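Local structure of SOXA (2C1D) at residues A[34-39]-A[197-202]. The protein carries two covalently bound hemes and, together with SoxX, joins thiosulfate to a cysteine of the sulfur carrier SoxYZ through a heterodisulfide bond. Residues are numbered along the deposited sequence; the frame is centred on the assembly and turned at random.
Sequences TIYSGW and LSQGQI. With HEC (heme c), chain J.
T34 O takes a nearly straight hydrogen bond from Q199 NE2 (2.9 Å); the donor lies in the T34 carbonyl plane and T34 O in the plane of the Q199 amide, whose side chain is extended beyond CG (chi2 170°). I35 crosses both glutamines at about a right angle, its CG2 3.7 Å from Q201 NE2. The N of Y36 donates to Q199 OE1 at 3.0 Å from above the carbonyl plane, while Q201 NE2 bonds the same oxygen from the opposite face; three bonds on its two ends hold the amide's rotation, and its NE2 lies at the edge of the Y36 ring. With an alanine in place of Q199, T34 O and Y36 N would probably lose their mates and the Q201 amide would be left with its weak bond to R251 O. A water donates a hydrogen bond to Y36 O (2.7 Å) and accepts one from Q199 N. G38 CA packs 4.0 Å from S198 CB and 3.4 Å from heme O1A, where a side chain would strike the propionate. S198 grips the other propionate through N and OG, the latter 2.7 Å from O1D, and S198 O accepts a hydrogen bond from ND1 of H184, axial iron ligand together with C225, the persulfide-forming cysteine. Strand 35-36, outermost in this chain's three-stranded antiparallel sheet beside strand 16-22, thus backs a heme-binding loop whose I202 packs on helix 239-251.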
loop_
_atom_site.group_PDB
_atom_site.type_symbol
_atom_site.label_atom_id
_atom_site.label_comp_id
_atom_site.label_asym_id
_atom_site.label_seq_id
_atom_site.Cartn_x
_atom_site.Cartn_y
_atom_site.Cartn_z
ATOM N N THR A 34 8.880 -14.876 -8.895
ATOM C CA THR A 34 7.487 -15.039 -9.261
ATOM C C THR A 34 6.646 -13.838 -8.790
ATOM O O THR A 34 6.843 -13.347 -7.677
ATOM C CB THR A 34 6.965 -16.301 -8.593
ATOM O OG1 THR A 34 7.795 -17.424 -8.959
ATOM C CG2 THR A 34 5.587 -16.658 -9.103
ATOM N N ILE A 35 5.736 -13.373 -9.646
ATOM C CA ILE A 35 4.723 -12.408 -9.216
ATOM C C ILE A 35 3.421 -13.107 -8.886
ATOM O O ILE A 35 3.101 -14.138 -9.486
ATOM C CB ILE A 35 4.505 -11.293 -10.245
ATOM C CG1 ILE A 35 4.192 -11.854 -11.636
ATOM C CG2 ILE A 35 5.719 -10.355 -10.248
ATOM C CD1 ILE A 35 3.680 -10.799 -12.592
ATOM N N TYR A 36 2.695 -12.525 -7.924
ATOM C CA TYR A 36 1.509 -13.112 -7.332
ATOM C C TYR A 36 0.439 -12.045 -7.180
ATOM O O TYR A 36 0.724 -10.906 -6.814
ATOM C CB TYR A 36 1.777 -13.630 -5.908
ATOM C CG TYR A 36 2.772 -14.780 -5.784
ATOM C CD1 TYR A 36 4.120 -14.527 -5.556
ATOM C CD2 TYR A 36 2.357 -16.100 -5.859
ATOM C CE1 TYR A 36 5.061 -15.591 -5.439
ATOM C CE2 TYR A 36 3.279 -17.168 -5.732
ATOM C CZ TYR A 36 4.620 -16.901 -5.530
ATOM O OH TYR A 36 5.524 -17.937 -5.403
ATOM N N SER A 37 -0.794 -12.439 -7.403
ATOM C CA SER A 37 -1.928 -11.652 -6.951
ATOM C C SER A 37 -1.928 -11.610 -5.433
ATOM O O SER A 37 -1.493 -12.569 -4.780
ATOM C CB SER A 37 -3.216 -12.326 -7.408
ATOM O OG SER A 37 -4.342 -11.831 -6.727
ATOM N N GLY A 38 -2.433 -10.509 -4.890
ATOM C CA GLY A 38 -2.744 -10.382 -3.475
ATOM C C GLY A 38 -3.689 -11.421 -2.901
ATOM O O GLY A 38 -3.682 -11.658 -1.700
ATOM N N TRP A 39 -4.499 -12.051 -3.759
ATOM C CA TRP A 39 -5.344 -13.172 -3.375
ATOM C C TRP A 39 -4.564 -14.286 -2.659
ATOM O O TRP A 39 -5.062 -14.875 -1.685
ATOM C CB TRP A 39 -6.019 -13.724 -4.623
ATOM C CG TRP A 39 -7.020 -14.796 -4.436
ATOM C CD1 TRP A 39 -8.351 -14.654 -4.130
ATOM C CD2 TRP A 39 -6.804 -16.196 -4.622
ATOM N NE1 TRP A 39 -8.965 -15.884 -4.107
ATOM C CE2 TRP A 39 -8.043 -16.848 -4.412
ATOM C CE3 TRP A 39 -5.700 -16.964 -4.964
ATOM C CZ2 TRP A 39 -8.192 -18.247 -4.494
ATOM C CZ3 TRP A 39 -5.851 -18.374 -5.059
ATOM C CH2 TRP A 39 -7.097 -18.982 -4.826
ATOM N N LEU A 197 1.829 -9.320 4.164
ATOM C CA LEU A 197 2.217 -8.444 3.097
ATOM C C LEU A 197 2.211 -9.154 1.749
ATOM O O LEU A 197 2.832 -10.213 1.579
ATOM C CB LEU A 197 3.605 -7.847 3.344
ATOM C CG LEU A 197 3.614 -6.577 4.185
ATOM C CD1 LEU A 197 5.024 -6.290 4.713
ATOM C CD2 LEU A 197 3.044 -5.370 3.425
ATOM N N SER A 198 1.542 -8.531 0.786
ATOM C CA SER A 198 1.550 -8.991 -0.616
ATOM C C SER A 198 2.592 -8.223 -1.418
ATOM O O SER A 198 3.396 -7.472 -0.849
ATOM C CB SER A 198 0.150 -8.822 -1.211
ATOM O OG SER A 198 -0.127 -7.485 -1.488
ATOM N N GLN A 199 2.615 -8.412 -2.733
ATOM C CA GLN A 199 3.493 -7.630 -3.581
ATOM C C GLN A 199 2.861 -6.289 -3.963
ATOM O O GLN A 199 3.399 -5.589 -4.805
ATOM C CB GLN A 199 3.894 -8.395 -4.838
ATOM C CG GLN A 199 4.793 -9.556 -4.563
ATOM C CD GLN A 199 4.988 -10.446 -5.771
ATOM O OE1 GLN A 199 4.281 -10.296 -6.772
ATOM N NE2 GLN A 199 5.998 -11.355 -5.706
ATOM N N GLY A 200 1.724 -5.969 -3.353
ATOM C CA GLY A 200 1.034 -4.712 -3.592
ATOM C C GLY A 200 0.684 -4.535 -5.050
ATOM O O GLY A 200 0.934 -3.470 -5.615
ATOM N N GLN A 201 0.119 -5.575 -5.644
ATOM C CA GLN A 201 -0.307 -5.545 -7.032
ATOM C C GLN A 201 -1.706 -4.929 -7.137
ATOM O O GLN A 201 -2.483 -4.983 -6.181
ATOM C CB GLN A 201 -0.280 -6.954 -7.643
ATOM C CG GLN A 201 1.070 -7.749 -7.497
ATOM C CD GLN A 201 2.116 -7.386 -8.539
ATOM O OE1 GLN A 201 1.979 -6.366 -9.211
ATOM N NE2 GLN A 201 3.180 -8.222 -8.679
ATOM N N ILE A 202 -2.008 -4.375 -8.305
ATOM C CA ILE A 202 -3.309 -3.766 -8.593
ATOM C C ILE A 202 -4.066 -4.470 -9.714
ATOM O O ILE A 202 -5.066 -3.956 -10.188
ATOM C CB ILE A 202 -3.208 -2.226 -8.879
ATOM C CG1 ILE A 202 -2.402 -1.904 -10.133
ATOM C CG2 ILE A 202 -2.595 -1.504 -7.693
ATOM C CD1 ILE A 202 -2.475 -0.438 -10.506
HETATM FE FE HEC J . 0.854 -1.034 0.485
HETATM C CHA HEC J . -1.802 -3.184 0.514
HETATM C CHB HEC J . 0.246 -0.463 -2.879
HETATM C CHC HEC J . 3.371 1.214 0.432
HETATM C CHD HEC J . 1.750 -1.973 3.624
HETATM N NA HEC J . -0.539 -1.719 -0.931
HETATM C C1A HEC J . -1.546 -2.607 -0.690
HETATM C C2A HEC J . -2.257 -2.829 -1.920
HETATM C C3A HEC J . -1.675 -2.056 -2.863
HETATM C C4A HEC J . -0.582 -1.354 -2.253
HETATM C CMA HEC J . -2.067 -1.912 -4.332
HETATM C CAA HEC J . -3.467 -3.775 -2.117
HETATM C CBA HEC J . -2.972 -5.090 -2.745
HETATM C CGA HEC J . -4.132 -6.036 -3.033
HETATM O O1A HEC J . -3.865 -7.147 -3.544
HETATM O O2A HEC J . -5.325 -5.699 -2.732
HETATM N NB HEC J . 1.639 0.125 -0.920
HETATM C C1B HEC J . 1.229 0.269 -2.236
HETATM C C2B HEC J . 1.953 1.353 -2.822
HETATM C C3B HEC J . 2.823 1.807 -1.927
HETATM C C4B HEC J . 2.619 1.069 -0.712
HETATM C CMB HEC J . 1.808 1.802 -4.279
HETATM C CAB HEC J . 3.818 2.970 -2.125
HETATM C CBB HEC J . 3.162 4.136 -2.415
HETATM N NC HEC J . 2.318 -0.484 1.803
HETATM C C1C HEC J . 3.276 0.452 1.567
HETATM C C2C HEC J . 4.101 0.591 2.751
HETATM C C3C HEC J . 3.658 -0.305 3.654
HETATM C C4C HEC J . 2.528 -0.990 3.039
HETATM C CMC HEC J . 5.271 1.598 2.820
HETATM C CAC HEC J . 4.125 -0.680 5.101
HETATM C CBC HEC J . 4.502 0.206 6.034
HETATM N ND HEC J . 0.108 -2.324 1.825
HETATM C C1D HEC J . 0.641 -2.558 3.096
HETATM C C2D HEC J . -0.177 -3.527 3.798
HETATM C C3D HEC J . -1.281 -3.885 2.833
HETATM C C4D HEC J . -1.024 -3.101 1.646
HETATM C CMD HEC J . 0.011 -4.087 5.220
HETATM C CAD HEC J . -2.418 -4.915 3.037
HETATM C CBD HEC J . -1.823 -6.321 2.834
HETATM C CGD HEC J . -1.467 -6.607 1.389
HETATM O O1D HEC J . -0.320 -6.387 0.940
HETATM O O2D HEC J . -2.318 -7.075 0.629
HETATM O O HOH W 1 0.623 -9.542 -4.478
#